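Local coordinates for protein enoyl-CoA hydratase (Thermus thermophilus, PDB 1WZ8) that probably catalyses the reversible hydration of enoyl-CoA thioesters, as a hexameric member of the crotonase (enoyl-CoA hydratase/isomerase) family, at residues R27-K30 with L31-P35. Sequence-based numbering, arbitrary orientation.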
# COMPACT_ATOMS: atom_id res chain seq x y z
N ARG A 27 -11.12 29.20 21.80
CA ARG A 27 -10.40 30.25 22.50
C ARG A 27 -9.27 29.67 23.34
O ARG A 27 -9.52 28.85 24.23
CB ARG A 27 -11.38 31.01 23.39
CG ARG A 27 -10.87 32.29 24.02
CD ARG A 27 -11.98 32.90 24.87
NE ARG A 27 -11.69 34.28 25.26
CZ ARG A 27 -10.67 34.65 26.03
NH1 ARG A 27 -9.82 33.74 26.49
NH2 ARG A 27 -10.50 35.92 26.34
N GLY A 28 -8.04 30.08 23.05
CA GLY A 28 -6.90 29.60 23.81
C GLY A 28 -6.24 30.77 24.52
O GLY A 28 -6.92 31.70 24.94
N GLU A 29 -4.92 30.73 24.66
CA GLU A 29 -4.18 31.82 25.29
C GLU A 29 -3.87 32.81 24.17
O GLU A 29 -4.64 32.91 23.21
CB GLU A 29 -2.89 31.29 25.93
CG GLU A 29 -3.12 30.12 26.88
CD GLU A 29 -1.85 29.60 27.51
OE1 GLU A 29 -0.76 29.77 26.91
OE2 GLU A 29 -1.93 29.00 28.60
N LYS A 30 -2.77 33.55 24.28
CA LYS A 30 -2.44 34.50 23.21
C LYS A 30 -2.32 33.75 21.89
O LYS A 30 -1.74 32.66 21.84
CB LYS A 30 -1.12 35.22 23.50
CG LYS A 30 -1.21 36.32 24.55
CD LYS A 30 0.12 37.06 24.68
CE LYS A 30 1.23 36.12 25.12
NZ LYS A 30 2.57 36.79 25.11
N LEU A 31 -2.87 34.32 20.83
CA LEU A 31 -2.82 33.70 19.51
C LEU A 31 -3.44 32.31 19.60
O LEU A 31 -3.12 31.42 18.82
CB LEU A 31 -1.36 33.59 19.05
CG LEU A 31 -0.60 34.92 19.00
CD1 LEU A 31 0.84 34.67 18.55
CD2 LEU A 31 -1.30 35.87 18.05
N ASN A 32 -4.33 32.16 20.57
CA ASN A 32 -5.02 30.90 20.82
C ASN A 32 -4.08 29.72 20.99
O ASN A 32 -4.34 28.63 20.47
CB ASN A 32 -6.05 30.61 19.72
CG ASN A 32 -7.21 31.59 19.75
OD1 ASN A 32 -7.77 31.88 20.81
ND2 ASN A 32 -7.59 32.09 18.58
N ALA A 33 -2.98 29.93 21.70
CA ALA A 33 -2.05 28.84 21.98
C ALA A 33 -2.95 27.87 22.74
O ALA A 33 -3.76 28.30 23.56
CB ALA A 33 -0.90 29.32 22.85
N MET A 34 -2.80 26.58 22.48
CA MET A 34 -3.66 25.60 23.11
C MET A 34 -3.23 25.00 24.44
O MET A 34 -2.23 24.29 24.51
CB MET A 34 -3.91 24.44 22.15
CG MET A 34 -4.44 24.84 20.79
SD MET A 34 -4.48 23.36 19.75
CE MET A 34 -5.03 24.05 18.18
N PRO A 35 -3.97 25.29 25.52
CA PRO A 35 -3.62 24.72 26.82
C PRO A 35 -4.05 23.25 26.74
O PRO A 35 -4.77 22.87 25.82
CB PRO A 35 -4.48 25.51 27.80
CG PRO A 35 -4.68 26.83 27.10
CD PRO A 35 -4.94 26.39 25.68
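Asn32 reaches back to Gly28 in the loop that joins strand 21-26 to helix 36-49 of the crotonase fold, where the chain turns through a type II beta turn at Glu29 to Asn32. Followed from its root, the Asn32 side chain has CB 3.9 Å from Gly28 N; CG stands beside its own backbone N (chi1 -68°), which turns the amide toward Gly28. Asn32 OD1 then takes a nearly straight hydrogen bond from Gly28 N, 2.9 Å at 175°, with the donor tilted somewhat from the carbonyl plane. Asn32 OD1 also sits 3.5 Å from Arg27 CA. At the other branch, ND2 donates to Glu63 O and Phe67 O, so both ends of this buried amide are occupied and its flip is fixed. With an alanine here, Gly28 N and the carbonyls of Glu63 and Phe67 would probably lose their partner, and the turn would be freer to shift.

Leu31 and Asn32 both adopt left-handed backbone angles, which lets Ala33 N reach Lys30 O at 3.0 Å, approaching from above the carbonyl plane. Farther on, Ala33 O takes a hydrogen bond from Glu29 N, in the carbonyl plane and on a lone pair, at 2.9 Å. Gly28 CA approaches this oxygen too, in a CA-H...O contact; a CB on Gly28 would collide with it. Outside, the Glu29 side chain runs past the ring of Pro35, the N-cap of helix 36-49, in the opposite direction: Glu29 CG meets Pro35 CG at 3.6 Å, and Glu29 OE2 lies 3.8 Å from that same ring carbon.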